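Local coordinates for protein fuculose-1-phosphate aldolase (Thermus thermophilus, PDB 2FK5) that belongs to the class II aldolase and adducin family of alpha/beta proteins, AraD-like in fold, and is found here as an assembly of eight chains, at residues A[56-59]-A[63-66]; A[102-107]-A[174-179]; A[138-143]-A[154-159]. All blocks are in the same frame, centred on the assembly; numbering follows the deposited sequence.

Contact 1: residues A[56-59]-A[63-66]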
loop_
_atom_site.group_PDB
_atom_site.type_symbol
_atom_site.label_atom_id
_atom_site.label_comp_id
_atom_site.label_asym_id
_atom_site.label_seq_id
_atom_site.Cartn_x
_atom_site.Cartn_y
_atom_site.Cartn_z
ATOM N N GLU A 56 18.836 5.302 -21.408
ATOM C CA GLU A 56 20.146 4.679 -21.476
ATOM C C GLU A 56 21.228 5.738 -21.669
ATOM O O GLU A 56 21.046 6.700 -22.413
ATOM C CB GLU A 56 20.184 3.654 -22.612
ATOM C CG GLU A 56 21.275 2.615 -22.438
ATOM C CD GLU A 56 21.079 1.409 -23.326
ATOM O OE1 GLU A 56 21.833 0.427 -23.162
ATOM O OE2 GLU A 56 20.172 1.442 -24.185
ATOM N N VAL A 57 22.347 5.558 -20.979
ATOM C CA VAL A 57 23.458 6.497 -21.055
ATOM C C VAL A 57 24.723 5.735 -21.437
ATOM O O VAL A 57 25.003 4.677 -20.900
ATOM C CB VAL A 57 23.690 7.183 -19.691
ATOM C CG1 VAL A 57 24.750 8.268 -19.818
ATOM C CG2 VAL A 57 22.386 7.767 -19.175
ATOM N N PRO A 58 25.509 6.271 -22.380
ATOM C CA PRO A 58 26.732 5.561 -22.766
ATOM C C PRO A 58 27.850 5.887 -21.786
ATOM O O PRO A 58 27.806 6.922 -21.128
ATOM C CB PRO A 58 27.003 6.098 -24.172
ATOM C CG PRO A 58 26.568 7.534 -24.060
ATOM C CD PRO A 58 25.286 7.461 -23.222
ATOM N N LEU A 59 28.838 5.004 -21.668
ATOM C CA LEU A 59 29.961 5.263 -20.771
ATOM C C LEU A 59 30.846 6.332 -21.400
ATOM O O LEU A 59 31.527 7.087 -20.704
ATOM C CB LEU A 59 30.780 3.990 -20.524
ATOM C CG LEU A 59 30.096 2.877 -19.722
ATOM C CD1 LEU A 59 31.107 1.792 -19.374
ATOM C CD2 LEU A 59 29.499 3.459 -18.454
ATOM N N ILE A 63 26.113 12.837 -21.979
ATOM C CA ILE A 63 25.087 12.272 -21.114
ATOM C C ILE A 63 23.785 12.892 -21.609
ATOM O O ILE A 63 23.622 14.109 -21.575
ATOM C CB ILE A 63 25.300 12.645 -19.631
ATOM C CG1 ILE A 63 26.550 11.944 -19.095
ATOM C CG2 ILE A 63 24.074 12.233 -18.808
ATOM C CD1 ILE A 63 26.831 12.224 -17.641
ATOM N N PRO A 64 22.846 12.059 -22.084
ATOM C CA PRO A 64 21.552 12.515 -22.595
ATOM C C PRO A 64 20.868 13.509 -21.668
ATOM O O PRO A 64 20.974 13.408 -20.446
ATOM C CB PRO A 64 20.763 11.217 -22.723
ATOM C CG PRO A 64 21.820 10.229 -23.077
ATOM C CD PRO A 64 22.924 10.588 -22.111
ATOM N N GLU A 65 20.173 14.479 -22.248
ATOM C CA GLU A 65 19.472 15.457 -21.435
ATOM C C GLU A 65 18.306 14.722 -20.781
ATOM O O GLU A 65 17.722 13.812 -21.377
ATOM N N GLY A 66 17.981 15.107 -19.554
ATOM C CA GLY A 66 16.882 14.468 -18.854
ATOM C C GLY A 66 17.332 13.347 -17.941
ATOM O O GLY A 66 16.558 12.875 -17.110
#
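V57 and P64 carry the apolar side of this contact, the V57 methyl CG1 lying 3.7 Å from P64 CD, where the proline ring turns back to its own nitrogen. The same methyl reaches I63 from an oblique direction, with 4.1 Å between V57 CG1 and I63 CG2. The V57 side chain has CG1 anti to its nitrogen (chi1 -174°), which places that branch against both I63 and P64, while CG2 also comes near P64 CD. P58 and P64 approach through their delta carbons, P58 CD standing 4.1 Å from P64 CD.

Strand 54-58, to which V57 belongs, is one of the two outermost strands of the mixed sheet within this chain and runs antiparallel to 36-40. Its chain leaves the sheet, makes a short loop and folds back so that I63 and P64 lie beside the strand it has just left. V57 is backbone-bonded to F37 and also packs on F37 and I39, while I63 leans on helix 71-80 through S71 and R75.

Among polar groups, the carbonyl oxygen of E56 meets only carbon here, with E56 O 3.7 Å from P64 CG, and no hydrogen bond joins the two segments. E56 OE1 is hydrogen-bonded to T33 OG1. In a second subunit, L134 packs on E56 and P58, and E138 of that subunit packs on P64.

Contact 2: residues A[102-107]-A[174-179]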
loop_
_atom_site.group_PDB
_atom_site.type_symbol
_atom_site.label_atom_id
_atom_site.label_comp_id
_atom_site.label_asym_id
_atom_site.label_seq_id
_atom_site.Cartn_x
_atom_site.Cartn_y
_atom_site.Cartn_z
ATOM N N SER A 102 33.564 7.939 10.405
ATOM C CA SER A 102 34.416 7.945 9.221
ATOM C C SER A 102 34.110 6.641 8.482
ATOM O O SER A 102 34.430 6.485 7.308
ATOM C CB SER A 102 35.897 8.008 9.609
ATOM O OG SER A 102 36.283 6.859 10.333
ATOM N N ARG A 103 33.479 5.708 9.190
ATOM C CA ARG A 103 33.083 4.422 8.615
ATOM C C ARG A 103 31.974 3.824 9.481
ATOM O O ARG A 103 32.005 3.931 10.714
ATOM C CB ARG A 103 34.276 3.464 8.574
ATOM C CG ARG A 103 34.796 3.091 9.943
ATOM C CD ARG A 103 36.175 2.446 9.891
ATOM N NE ARG A 103 36.695 2.246 11.242
ATOM C CZ ARG A 103 37.961 1.962 11.531
ATOM N NH1 ARG A 103 38.858 1.840 10.560
ATOM N NH2 ARG A 103 38.331 1.804 12.795
ATOM N N LEU A 104 30.989 3.198 8.849
ATOM C CA LEU A 104 29.906 2.610 9.621
ATOM C C LEU A 104 30.125 1.106 9.696
ATOM O O LEU A 104 30.195 0.435 8.670
ATOM C CB LEU A 104 28.560 2.950 8.970
ATOM C CG LEU A 104 27.301 2.604 9.763
ATOM C CD1 LEU A 104 26.132 3.458 9.281
ATOM C CD2 LEU A 104 27.016 1.119 9.621
ATOM N N ARG A 105 30.251 0.581 10.911
ATOM C CA ARG A 105 30.471 -0.854 11.097
ATOM C C ARG A 105 29.250 -1.475 11.764
ATOM O O ARG A 105 29.013 -1.285 12.959
ATOM C CB ARG A 105 31.728 -1.097 11.948
ATOM C CG ARG A 105 33.008 -0.582 11.297
ATOM C CD ARG A 105 34.240 -0.749 12.188
ATOM N N PRO A 106 28.459 -2.239 10.997
ATOM C CA PRO A 106 27.256 -2.873 11.544
ATOM C C PRO A 106 27.498 -3.772 12.747
ATOM O O PRO A 106 28.530 -4.426 12.845
ATOM C CB PRO A 106 26.717 -3.674 10.363
ATOM C CG PRO A 106 27.204 -2.909 9.166
ATOM C CD PRO A 106 28.618 -2.569 9.572
ATOM N N LEU A 107 26.526 -3.807 13.649
ATOM C CA LEU A 107 26.586 -4.662 14.831
ATOM C C LEU A 107 25.841 -5.964 14.549
ATOM O O LEU A 107 26.124 -6.998 15.155
ATOM C CB LEU A 107 25.908 -3.980 16.020
ATOM C CG LEU A 107 26.554 -2.746 16.649
ATOM C CD1 LEU A 107 25.600 -2.162 17.672
ATOM C CD2 LEU A 107 27.874 -3.129 17.309
ATOM N N THR A 174 18.761 -1.382 1.875
ATOM C CA THR A 174 17.858 -1.558 3.013
ATOM C C THR A 174 18.622 -2.107 4.202
ATOM O O THR A 174 18.350 -1.729 5.343
ATOM C CB THR A 174 16.645 -2.489 2.691
ATOM O OG1 THR A 174 17.100 -3.793 2.323
ATOM C CG2 THR A 174 15.826 -1.912 1.554
ATOM N N THR A 175 19.585 -2.990 3.938
ATOM C CA THR A 175 20.410 -3.564 5.000
ATOM C C THR A 175 21.212 -2.445 5.668
ATOM O O THR A 175 21.389 -2.442 6.890
ATOM C CB THR A 175 21.381 -4.621 4.439
ATOM O OG1 THR A 175 20.635 -5.766 4.013
ATOM C CG2 THR A 175 22.396 -5.041 5.493
ATOM N N LEU A 176 21.695 -1.500 4.861
ATOM C CA LEU A 176 22.451 -0.367 5.384
ATOM C C LEU A 176 21.633 0.492 6.351
ATOM O O LEU A 176 22.108 0.820 7.436
ATOM C CB LEU A 176 22.967 0.521 4.246
ATOM C CG LEU A 176 23.549 1.879 4.675
ATOM C CD1 LEU A 176 24.542 1.704 5.810
ATOM C CD2 LEU A 176 24.221 2.540 3.487
ATOM N N GLU A 177 20.411 0.871 5.976
ATOM C CA GLU A 177 19.619 1.707 6.885
ATOM C C GLU A 177 19.196 0.921 8.122
ATOM O O GLU A 177 19.157 1.471 9.216
ATOM C CB GLU A 177 18.398 2.311 6.178
ATOM C CG GLU A 177 17.451 3.121 7.104
ATOM C CD GLU A 177 18.044 4.441 7.649
ATOM O OE1 GLU A 177 17.284 5.229 8.252
ATOM O OE2 GLU A 177 19.253 4.698 7.490
ATOM N N GLU A 178 18.896 -0.368 7.960
ATOM C CA GLU A 178 18.527 -1.199 9.109
ATOM C C GLU A 178 19.718 -1.292 10.081
ATOM O O GLU A 178 19.546 -1.197 11.294
ATOM C CB GLU A 178 18.115 -2.601 8.647
ATOM C CG GLU A 178 16.972 -2.575 7.642
ATOM C CD GLU A 178 16.610 -3.950 7.117
ATOM O OE1 GLU A 178 17.527 -4.776 6.921
ATOM O OE2 GLU A 178 15.408 -4.196 6.885
ATOM N N SER A 179 20.923 -1.466 9.544
ATOM C CA SER A 179 22.117 -1.531 10.378
ATOM C C SER A 179 22.358 -0.192 11.086
ATOM O O SER A 179 22.762 -0.166 12.248
ATOM C CB SER A 179 23.344 -1.920 9.535
ATOM O OG SER A 179 23.330 -3.314 9.217
HETATM O O HOH W 1 24.130 -2.396 13.138
#
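The ring of P106 meets S179 through its CB and CG atoms, and no aromatic ring lies between the two segments. The S179 hydroxyl comes closest, with OG 3.6 Å from P106 CB and 3.9 Å from P106 CG. The methylene carbon of the serine lies almost as near, S179 CB being 3.9 Å from P106 CB. The serine therefore sets both of its side-chain atoms against the proline. Its OG is anti to the carbonyl carbon (chi1 -76°), and from there it also hydrogen-bonds OD1 of D108, just beyond the segment, so the hydroxyl that touches the proline carbons has its polar need met.

Further along, L104 and L176 meet through methyl groups, 4.2 Å apart from L104 CD1 to L176 CD1. The L176 side chain extends away from its nitrogen, with CG anti to it (chi1 169°), and this carries the leucine end nearer to the strand than its first bond suggests. In the alpha/beta fold of this family, the contact seats 103-104, an edge strand of the sheet within this chain, and the chain leaving it against the long helix 162-191. L104 extends the apolar patch onto A180 and L183 of the same helix.

A water bridges the backbones beside the proline. It accepts from L107 N at 2.8 Å and donates to S179 O, also at 2.8 Å, so a helix carbonyl and a loop amide are joined although no direct hydrogen bond crosses. A third subunit reaches both segments: its F99 packs on L107, and its R92 forms a salt bridge with E178.

Contact 3: residues A[138-143]-A[154-159]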
loop_
_atom_site.group_PDB
_atom_site.type_symbol
_atom_site.label_atom_id
_atom_site.label_comp_id
_atom_site.label_asym_id
_atom_site.label_seq_id
_atom_site.Cartn_x
_atom_site.Cartn_y
_atom_site.Cartn_z
ATOM N N GLU A 138 35.910 5.107 -6.821
ATOM C CA GLU A 138 37.075 4.476 -6.219
ATOM C C GLU A 138 36.677 3.683 -4.985
ATOM O O GLU A 138 37.162 2.582 -4.764
ATOM C CB GLU A 138 38.134 5.519 -5.861
ATOM C CG GLU A 138 38.942 5.988 -7.067
ATOM C CD GLU A 138 39.602 4.832 -7.802
ATOM O OE1 GLU A 138 40.227 3.981 -7.135
ATOM O OE2 GLU A 138 39.500 4.773 -9.045
ATOM N N ALA A 139 35.774 4.234 -4.184
ATOM C CA ALA A 139 35.330 3.544 -2.983
ATOM C C ALA A 139 34.620 2.236 -3.313
ATOM O O ALA A 139 34.865 1.212 -2.682
ATOM C CB ALA A 139 34.403 4.448 -2.176
ATOM N N LEU A 140 33.734 2.262 -4.301
ATOM C CA LEU A 140 32.998 1.052 -4.644
ATOM C C LEU A 140 33.851 -0.019 -5.324
ATOM O O LEU A 140 33.369 -1.119 -5.611
ATOM C CB LEU A 140 31.764 1.403 -5.492
ATOM C CG LEU A 140 30.788 2.332 -4.748
ATOM C CD1 LEU A 140 29.607 2.688 -5.647
ATOM C CD2 LEU A 140 30.296 1.646 -3.466
ATOM N N ARG A 141 35.119 0.290 -5.582
ATOM C CA ARG A 141 36.005 -0.709 -6.177
ATOM C C ARG A 141 36.343 -1.729 -5.091
ATOM O O ARG A 141 36.587 -2.899 -5.377
ATOM C CB ARG A 141 37.308 -0.072 -6.674
ATOM C CG ARG A 141 37.174 0.826 -7.886
ATOM C CD ARG A 141 38.543 1.340 -8.309
ATOM N NE ARG A 141 39.483 0.241 -8.512
ATOM C CZ ARG A 141 40.769 0.397 -8.811
ATOM N NH2 ARG A 141 41.547 -0.666 -8.975
ATOM N N GLU A 142 36.346 -1.280 -3.838
ATOM C CA GLU A 142 36.681 -2.151 -2.711
ATOM C C GLU A 142 35.546 -2.440 -1.730
ATOM O O GLU A 142 35.654 -3.356 -0.916
ATOM C CB GLU A 142 37.863 -1.562 -1.936
ATOM C CG GLU A 142 39.163 -1.491 -2.728
ATOM C CD GLU A 142 39.799 -2.854 -2.947
ATOM O OE1 GLU A 142 39.142 -3.739 -3.533
ATOM N N HIS A 143 34.468 -1.663 -1.797
ATOM C CA HIS A 143 33.328 -1.857 -0.901
ATOM C C HIS A 143 32.034 -1.959 -1.698
ATOM O O HIS A 143 31.921 -1.372 -2.774
ATOM C CB HIS A 143 33.201 -0.679 0.067
ATOM C CG HIS A 143 34.454 -0.381 0.826
ATOM N ND1 HIS A 143 35.440 0.448 0.338
ATOM C CD2 HIS A 143 34.888 -0.816 2.032
ATOM C CE1 HIS A 143 36.427 0.514 1.214
ATOM N NE2 HIS A 143 36.116 -0.244 2.251
ATOM N N PHE A 154 25.384 4.897 -1.602
ATOM C CA PHE A 154 25.398 4.154 -2.857
ATOM C C PHE A 154 25.643 2.692 -2.506
ATOM O O PHE A 154 26.446 2.396 -1.625
ATOM C CB PHE A 154 26.533 4.640 -3.773
ATOM C CG PHE A 154 26.341 6.036 -4.296
ATOM C CD1 PHE A 154 26.682 7.135 -3.522
ATOM C CD2 PHE A 154 25.780 6.247 -5.548
ATOM C CE1 PHE A 154 26.466 8.426 -3.991
ATOM C CE2 PHE A 154 25.562 7.535 -6.022
ATOM C CZ PHE A 154 25.904 8.622 -5.242
ATOM N N ALA A 155 24.945 1.783 -3.183
ATOM C CA ALA A 155 25.131 0.350 -2.957
ATOM C C ALA A 155 25.209 -0.294 -4.328
ATOM O O ALA A 155 24.455 0.076 -5.225
ATOM C CB ALA A 155 23.959 -0.234 -2.175
ATOM N N VAL A 156 26.107 -1.259 -4.485
ATOM C CA VAL A 156 26.288 -1.911 -5.774
ATOM C C VAL A 156 25.768 -3.334 -5.827
ATOM O O VAL A 156 25.789 -4.054 -4.829
ATOM C CB VAL A 156 27.789 -1.957 -6.168
ATOM C CG1 VAL A 156 28.404 -0.593 -6.027
ATOM C CG2 VAL A 156 28.529 -2.955 -5.294
ATOM N N GLY A 157 25.306 -3.727 -7.012
ATOM C CA GLY A 157 24.826 -5.079 -7.241
ATOM C C GLY A 157 25.808 -5.700 -8.221
ATOM O O GLY A 157 26.256 -5.012 -9.138
ATOM N N LEU A 158 26.145 -6.978 -8.049
ATOM C CA LEU A 158 27.129 -7.616 -8.918
ATOM C C LEU A 158 26.652 -8.806 -9.736
ATOM O O LEU A 158 27.375 -9.276 -10.610
ATOM C CB LEU A 158 28.344 -8.042 -8.092
ATOM C CG LEU A 158 29.136 -6.919 -7.415
ATOM C CD1 LEU A 158 30.153 -7.506 -6.456
ATOM C CD2 LEU A 158 29.823 -6.075 -8.468
ATOM N N LYS A 159 25.451 -9.291 -9.462
ATOM C CA LYS A 159 24.915 -10.435 -10.195
ATOM C C LYS A 159 24.828 -10.182 -11.702
ATOM O O LYS A 159 24.707 -9.041 -12.143
ATOM C CB LYS A 159 23.550 -10.815 -9.619
ATOM C CG LYS A 159 23.657 -11.368 -8.200
ATOM C CD LYS A 159 22.308 -11.722 -7.606
ATOM C CE LYS A 159 22.462 -12.307 -6.205
#
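Just where L140 leans over V156, three N-H groups grip the carbonyl oxygen of the preceding residue, A139. H143 N lies 3.0 Å from A139 O, and E142 N lies 3.1 Å from that same A139 O. The third donor is the imidazole: H143 ND1 approaches A139 O at 3.2 Å, with an N-H...O angle of 156°. The oxygen sits at the edge of the H143 ring and close to its plane, while the donor stands 26° out of the carbonyl plane. This bond helps to fix the turn of the ring and implies that ND1 carries a proton.

The contact itself is made by carbon. L140 CD1 and V156 CG1 are 3.5 Å apart, a tight methyl-methyl meeting, and L140 CD2 lies 3.9 Å from V156 CG1, so the valine methyl is set against both ends of the leucine fork. The two side chains run antiparallel alongside one another. F154, two residues back on the same side of the strand, gives its methylene: F154 CB is 4.1 Å from L140 CD1, the side chains lying roughly perpendicular. Its ring leads off to stack with H88.

Helix 130-142 is thereby laid on the sheet of this alpha/beta fold, where L86 of strand 85-89 and C146 of strand 145-148 also touch L140. What joins helix to strand is non-directional apolar packing, buried and without a hydrogen bond across it.

In the fold
From the N terminus, contact 1 comes first, closing the three-residue loop after strand 54-58 before the chain enters helix 71-80. After strand 85-89 and helix 92-98 the chain reaches the other outermost strand, 103-104, where contact 2 opens; it closes only when helix 162-191 is reached. Contact 3 is nested inside that loop, joining helix 130-142 directly to strand 152-157, with strand 145-148 between them in the sequence, and strand 152-157 leads on into the helix of contact 2. All three reach the same sheet. Contacts 1 and 2 lie on opposite sides of the chain's centre, their own centres 32 Å apart, whereas contacts 2 and 3 come within about 6 Å at their nearest atoms without touching.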